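Local structure of serine repeat antigen 5 (Plasmodium falciparum, 6X42) at residues A[158-166]-A[268-278]. The protein is a papain-family pseudo-zymogen of the malaria parasite, a cysteine-protease-like protein whose own enzymatic activity is uncertain. Numbering follows the deposited sequence.
With CA (calcium ion), chain C; EDO (1,2-ethanediol), chain G.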
ATOM      1  N   LYS A 158      13.868   7.781   9.705  1.00 21.76           N
ATOM      2  CA  LYS A 158      13.121   6.736  10.396  1.00 21.83           C
ATOM      3  C   LYS A 158      12.987   5.472   9.548  1.00 20.75           C
ATOM      4  O   LYS A 158      12.711   4.401  10.091  1.00 22.40           O
ATOM      5  CB  LYS A 158      11.699   7.193  10.771  1.00 23.78           C
ATOM      6  CG  LYS A 158      11.543   8.154  11.989  1.00 27.66           C
ATOM      7  CD  LYS A 158      10.044   8.223  12.390  1.00 30.56           C
ATOM      8  CE  LYS A 158       9.736   8.961  13.697  1.00 30.80           C
ATOM      9  NZ  LYS A 158       8.278   8.913  14.099  1.00 30.43           N
ATOM     10  N   GLY A 159      13.179   5.586   8.228  1.00 20.14           N
ATOM     11  CA  GLY A 159      12.982   4.516   7.279  1.00 19.07           C
ATOM     12  C   GLY A 159      11.684   4.634   6.508  1.00 17.44           C
ATOM     13  O   GLY A 159      11.528   3.997   5.457  1.00 17.85           O
ATOM     14  N   TYR A 160      10.754   5.423   7.025  1.00 17.13           N
ATOM     15  CA  TYR A 160       9.483   5.704   6.378  1.00 16.68           C
ATOM     16  C   TYR A 160       9.230   7.191   6.518  1.00 16.56           C
ATOM     17  O   TYR A 160       9.781   7.853   7.405  1.00 18.31           O
ATOM     18  CB  TYR A 160       8.324   4.913   7.032  1.00 16.30           C
ATOM     19  CG  TYR A 160       7.968   5.363   8.441  1.00 15.92           C
ATOM     20  CD1 TYR A 160       6.987   6.317   8.649  1.00 16.92           C
ATOM     21  CD2 TYR A 160       8.613   4.828   9.557  1.00 15.95           C
ATOM     22  CE1 TYR A 160       6.665   6.746   9.929  1.00 17.88           C
ATOM     23  CE2 TYR A 160       8.292   5.262  10.847  1.00 16.90           C
ATOM     24  CZ  TYR A 160       7.302   6.207  11.021  1.00 18.21           C
ATOM     25  OH  TYR A 160       6.959   6.651  12.281  1.00 19.64           O
ATOM     26  N   THR A 161       8.345   7.695   5.658  1.00 15.28           N
ATOM     27  CA  THR A 161       7.826   9.048   5.761  1.00 15.42           C
ATOM     28  C   THR A 161       6.312   8.962   5.651  1.00 15.13           C
ATOM     29  O   THR A 161       5.804   8.261   4.774  1.00 15.88           O
ATOM     30  CB  THR A 161       8.395   9.920   4.642  1.00 18.10           C
ATOM     31  OG1 THR A 161       9.834   9.876   4.692  1.00 21.09           O
ATOM     32  CG2 THR A 161       7.927  11.349   4.801  1.00 20.91           C
ATOM     33  N   ALA A 162       5.606   9.632   6.553  1.00 15.27           N
ATOM     34  CA  ALA A 162       4.152   9.602   6.600  1.00 14.87           C
ATOM     35  C   ALA A 162       3.588  11.009   6.482  1.00 15.93           C
ATOM     36  O   ALA A 162       4.152  11.954   7.031  1.00 18.37           O
ATOM     37  CB  ALA A 162       3.638   8.970   7.898  1.00 15.87           C
ATOM     38  N   TYR A 163       2.474  11.148   5.764  1.00 14.73           N
ATOM     39  CA  TYR A 163       1.763  12.408   5.587  1.00 15.67           C
ATOM     40  C   TYR A 163       0.291  12.183   5.913  1.00 15.15           C
ATOM     41  O   TYR A 163      -0.288  11.172   5.506  1.00 16.32           O
ATOM     42  CB  TYR A 163       1.874  12.888   4.136  1.00 16.81           C
ATOM     43  CG  TYR A 163       3.280  13.053   3.614  1.00 19.32           C
ATOM     44  CD1 TYR A 163       3.922  12.017   2.969  1.00 21.48           C
ATOM     45  CD2 TYR A 163       3.957  14.251   3.757  1.00 23.36           C
ATOM     46  CE1 TYR A 163       5.201  12.142   2.482  1.00 24.94           C
ATOM     47  CE2 TYR A 163       5.254  14.396   3.273  1.00 25.45           C
ATOM     48  CZ  TYR A 163       5.865  13.323   2.629  1.00 26.22           C
ATOM     49  OH  TYR A 163       7.149  13.439   2.120  1.00 31.21           O
ATOM     50  N   GLU A 164      -0.320  13.131   6.618  1.00 14.03           N
ATOM     51  CA  GLU A 164      -1.721  13.033   7.033  1.00 15.27           C
ATOM     52  C   GLU A 164      -2.555  14.079   6.313  1.00 15.32           C
ATOM     53  O   GLU A 164      -2.185  15.255   6.291  1.00 16.44           O
ATOM     54  CB  GLU A 164      -1.878  13.234   8.534  1.00 16.75           C
ATOM     55  CG  GLU A 164      -1.204  12.155   9.343  1.00 18.07           C
ATOM     56  CD  GLU A 164       0.274  12.377   9.514  1.00 17.89           C
ATOM     57  OE1 GLU A 164       0.644  13.525   9.842  1.00 19.41           O
ATOM     58  OE2 GLU A 164       1.062  11.406   9.355  1.00 17.10           O
ATOM     59  N   SER A 165      -3.694  13.667   5.756  1.00 14.79           N
ATOM     60  CA  SER A 165      -4.531  14.635   5.060  1.00 15.37           C
ATOM     61  C   SER A 165      -5.029  15.742   5.993  1.00 16.86           C
ATOM     62  O   SER A 165      -5.212  16.885   5.560  1.00 18.66           O
ATOM     63  CB  SER A 165      -5.691  13.911   4.384  1.00 16.47           C
ATOM     64  OG  SER A 165      -6.512  13.256   5.330  1.00 15.22           O
ATOM     65  N   GLU A 166      -5.269  15.433   7.265  1.00 17.75           N
ATOM     66  CA  GLU A 166      -5.720  16.459   8.200  1.00 19.49           C
ATOM     67  C   GLU A 166      -4.684  17.562   8.338  1.00 20.76           C
ATOM     68  O   GLU A 166      -5.047  18.729   8.499  1.00 23.66           O
ATOM     69  CB  GLU A 166      -6.029  15.838   9.568  1.00 20.12           C
ATOM     70  CG  GLU A 166      -7.417  15.143   9.704  1.00 21.23           C
ATOM     71  CD  GLU A 166      -7.531  14.114  10.858  1.00 22.57           C
ATOM     72  OE1 GLU A 166      -8.099  14.514  11.889  1.00 26.66           O
ATOM     73  OE2 GLU A 166      -7.263  12.920  10.762  1.00 21.76           O
ATOM     74  N   PHE A 268     -13.166  15.502   6.970  1.00 22.37           N
ATOM     75  CA  PHE A 268     -12.044  14.594   6.798  1.00 19.23           C
ATOM     76  C   PHE A 268     -12.043  14.011   5.397  1.00 18.04           C
ATOM     77  O   PHE A 268     -13.090  13.636   4.875  1.00 17.90           O
ATOM     78  CB  PHE A 268     -12.187  13.434   7.778  1.00 19.70           C
ATOM     79  CG  PHE A 268     -12.319  13.867   9.203  1.00 21.09           C
ATOM     80  CD1 PHE A 268     -13.496  13.662   9.918  1.00 22.62           C
ATOM     81  CD2 PHE A 268     -11.259  14.480   9.835  1.00 22.06           C
ATOM     82  CE1 PHE A 268     -13.607  14.058  11.241  1.00 23.91           C
ATOM     83  CE2 PHE A 268     -11.360  14.876  11.158  1.00 23.90           C
ATOM     84  CZ  PHE A 268     -12.544  14.673  11.853  1.00 23.97           C
ATOM     85  N   ASN A 269     -10.851  13.909   4.818  1.00 15.97           N
ATOM     86  CA  ASN A 269     -10.686  13.264   3.527  1.00 15.32           C
ATOM     87  C   ASN A 269     -10.787  11.750   3.679  1.00 14.64           C
ATOM     88  O   ASN A 269     -10.404  11.182   4.701  1.00 15.60           O
ATOM     89  CB  ASN A 269      -9.329  13.611   2.920  1.00 15.12           C
ATOM     90  CG  ASN A 269      -9.260  13.322   1.431  1.00 14.43           C
ATOM     91  OD1 ASN A 269      -8.861  12.221   0.997  1.00 14.92           O
ATOM     92  ND2 ASN A 269      -9.650  14.288   0.638  1.00 15.53           N
ATOM     93  N   PHE A 270     -11.281  11.090   2.622  1.00 14.13           N
ATOM     94  CA  PHE A 270     -11.334   9.629   2.599  1.00 13.32           C
ATOM     95  C   PHE A 270      -9.960   8.983   2.831  1.00 12.92           C
ATOM     96  O   PHE A 270      -9.857   7.944   3.507  1.00 12.73           O
ATOM     97  CB  PHE A 270     -11.945   9.162   1.261  1.00 13.95           C
ATOM     98  CG  PHE A 270     -11.907   7.681   1.080  1.00 12.98           C
ATOM     99  CD1 PHE A 270     -12.850   6.874   1.672  1.00 15.02           C
ATOM    100  CD2 PHE A 270     -10.917   7.096   0.326  1.00 12.66           C
ATOM    101  CE1 PHE A 270     -12.787   5.492   1.512  1.00 14.56           C
ATOM    102  CE2 PHE A 270     -10.849   5.729   0.167  1.00 12.90           C
ATOM    103  CZ  PHE A 270     -11.785   4.917   0.758  1.00 12.92           C
ATOM    104  N   ILE A 271      -8.895   9.581   2.309  1.00 12.57           N
ATOM    105  CA  ILE A 271      -7.542   9.109   2.569  1.00 12.07           C
ATOM    106  C   ILE A 271      -7.079   9.776   3.861  1.00 12.18           C
ATOM    107  O   ILE A 271      -6.865  10.980   3.908  1.00 13.39           O
ATOM    108  CB  ILE A 271      -6.588   9.446   1.413  1.00 13.01           C
ATOM    109  CG1 ILE A 271      -7.068   8.828   0.087  1.00 13.08           C
ATOM    110  CG2 ILE A 271      -5.185   9.028   1.778  1.00 13.03           C
ATOM    111  CD1 ILE A 271      -7.162   7.320   0.066  1.00 14.11           C
ATOM    112  N   HIS A 272      -6.903   8.991   4.917  1.00 12.24           N
ATOM    113  CA  HIS A 272      -6.449   9.532   6.191  1.00 12.41           C
ATOM    114  C   HIS A 272      -4.988   9.950   6.132  1.00 12.44           C
ATOM    115  O   HIS A 272      -4.604  11.021   6.634  1.00 13.02           O
ATOM    116  CB  HIS A 272      -6.669   8.476   7.280  1.00 12.79           C
ATOM    117  CG  HIS A 272      -6.185   8.907   8.620  1.00 13.22           C
ATOM    118  ND1 HIS A 272      -4.873   8.753   9.018  1.00 14.03           N
ATOM    119  CD2 HIS A 272      -6.823   9.543   9.629  1.00 14.02           C
ATOM    120  CE1 HIS A 272      -4.728   9.283  10.221  1.00 14.46           C
ATOM    121  NE2 HIS A 272      -5.899   9.757  10.618  1.00 15.04           N
ATOM    122  N   SER A 273      -4.153   9.102   5.558  1.00 12.26           N
ATOM    123  CA  SER A 273      -2.718   9.279   5.594  1.00 12.82           C
ATOM    124  C   SER A 273      -2.101   8.370   4.551  1.00 12.03           C
ATOM    125  O   SER A 273      -2.716   7.399   4.095  1.00 12.43           O
ATOM    126  CB  SER A 273      -2.170   8.993   6.993  1.00 13.37           C
ATOM    127  OG  SER A 273      -2.634   7.766   7.509  1.00 13.73           O
ATOM    128  N   VAL A 274      -0.863   8.697   4.195  1.00 12.52           N
ATOM    129  CA  VAL A 274      -0.056   7.856   3.327  1.00 12.96           C
ATOM    130  C   VAL A 274       1.310   7.642   3.955  1.00 13.07           C
ATOM    131  O   VAL A 274       1.814   8.495   4.693  1.00 14.00           O
ATOM    132  CB  VAL A 274       0.068   8.435   1.902  1.00 12.76           C
ATOM    133  CG1 VAL A 274      -1.288   8.509   1.189  1.00 13.37           C
ATOM    134  CG2 VAL A 274       0.711   9.789   1.884  1.00 14.97           C
ATOM    135  N   VAL A 275       1.929   6.520   3.598  1.00 13.02           N
ATOM    136  CA  VAL A 275       3.263   6.148   4.046  1.00 13.33           C
ATOM    137  C   VAL A 275       4.080   5.700   2.843  1.00 13.39           C
ATOM    138  O   VAL A 275       3.590   4.955   1.982  1.00 13.29           O
ATOM    139  CB  VAL A 275       3.228   5.042   5.123  1.00 13.22           C
ATOM    140  CG1 VAL A 275       4.624   4.663   5.580  1.00 14.58           C
ATOM    141  CG2 VAL A 275       2.394   5.466   6.299  1.00 15.64           C
ATOM    142  N   ILE A 276       5.332   6.143   2.798  1.00 13.75           N
ATOM    143  CA  ILE A 276       6.314   5.679   1.825  1.00 15.26           C
ATOM    144  C   ILE A 276       7.516   5.108   2.568  1.00 14.29           C
ATOM    145  O   ILE A 276       7.853   5.545   3.674  1.00 16.05           O
ATOM    146  CB  ILE A 276       6.760   6.750   0.814  1.00 21.80           C
ATOM    147  CG1 ILE A 276       7.475   7.893   1.491  1.00 25.43           C
ATOM    148  CG2 ILE A 276       5.559   7.282   0.056  1.00 23.51           C
ATOM    149  CD1 ILE A 276       8.150   8.835   0.513  1.00 27.56           C
ATOM    150  N   PHE A 277       8.116   4.075   1.977  1.00 14.59           N
ATOM    151  CA  PHE A 277       9.324   3.467   2.508  1.00 14.50           C
ATOM    152  C   PHE A 277      10.541   4.041   1.801  1.00 16.01           C
ATOM    153  O   PHE A 277      10.542   4.189   0.570  1.00 17.42           O
ATOM    154  CB  PHE A 277       9.282   1.963   2.329  1.00 15.29           C
ATOM    155  CG  PHE A 277       8.278   1.241   3.212  1.00 14.13           C
ATOM    156  CD1 PHE A 277       7.749   1.811   4.363  1.00 15.36           C
ATOM    157  CD2 PHE A 277       7.891  -0.058   2.891  1.00 15.23           C
ATOM    158  CE1 PHE A 277       6.853   1.100   5.153  1.00 15.58           C
ATOM    159  CE2 PHE A 277       6.998  -0.768   3.695  1.00 14.93           C
ATOM    160  CZ  PHE A 277       6.497  -0.193   4.821  1.00 15.74           C
ATOM    161  N   ASN A 278      11.576   4.337   2.576  1.00 17.18           N
ATOM    162  CA  ASN A 278      12.823   4.894   2.057  1.00 18.26           C
ATOM    163  C   ASN A 278      13.865   3.782   2.062  1.00 19.44           C
ATOM    164  O   ASN A 278      14.415   3.440   3.109  1.00 21.60           O
ATOM    165  CB  ASN A 278      13.226   6.069   2.926  1.00 19.30           C
ATOM    166  CG  ASN A 278      12.147   7.129   3.002  1.00 20.17           C
ATOM    167  OD1 ASN A 278      11.573   7.513   1.986  1.00 21.39           O
ATOM    168  ND2 ASN A 278      11.847   7.588   4.204  1.00 20.95           N
TER
HETATM  169 CA    CA C 902      -7.808  12.627  13.254  1.00 17.60          CA
HETATM  170  C1  EDO G 906      10.434   3.862  14.472  1.00 51.56           C
HETATM  171  O1  EDO G 906       9.354   3.506  13.680  1.00 53.39           O
HETATM  172  C2  EDO G 906      10.923   5.102  13.805  1.00 52.38           C
HETATM  173  O2  EDO G 906      12.228   4.812  13.309  1.00 54.44           O
HETATM  174  O   HOH W   1      14.201   7.244   6.203  1.00 26.91           O
HETATM  175  O   HOH W   2      -8.658  14.226   6.616  1.00 23.16           O
HETATM  176  O   HOH W   3      -5.328  12.740   8.699  1.00 17.89           O
HETATM  177  O   HOH W   4      -5.785  11.408  12.972  1.00 17.16           O
HETATM  178  O   HOH W   5      -6.814  14.319  14.551  1.00 22.00           O
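Strands 160-164 and 273-277 form an antiparallel ladder in the mixed beta-sheet of this papain-like domain, and a calcium site lies at its E166 end. T161 with I276 and Y163 with V274 are the hydrogen-bonded pairs; Y160-F277, A162-V275 and E164-S273 are non-hydrogen-bonded. At one end N278 N donates to G159 O, and the N278 side chain, crossing that of T161 at about a right angle, sends ND2 to T161 OG1 over 3.1 Å, nearly straight and with the acceptor in its amide plane. T161 OG1 lies beside its own backbone N (chi1 -56°), which turns it to this amide; a water joins ND2 to G159 N. On the face carrying Y160, A162 and E164, Y160 CB meets V275 CG1 and the edge of the F277 ring, 4.1 Å away at CD1. On the other face Y163 CB packs on V274 CG2 at 4.0 Å. Next along the chain S165 N donates to H272 O, and S165 OG, held between its backbone N and carbonyl carbon (chi1 62°), donates to I271 O at 2.7 Å in the carbonyl plane while accepting from a water bound to N269 N. The E166 carboxylate grips calcium with both oxygens, OE1 at 2.3 Å and OE2 at 2.6 Å. Its plane stands 78° from the F268 ring, whose CE2 lies 3.4 Å from OE1. H272 NE2 reaches a calcium-bound water, and its ND1 shares a hydrogen bond with S273 OG, fixing the ring's rotation. D215 also binds this calcium. Helix 172-186 covers Y163, V274 and I276, helix 99-109 meets Y160 and F277, and strand 189-193 continues the sheet beyond 273-277.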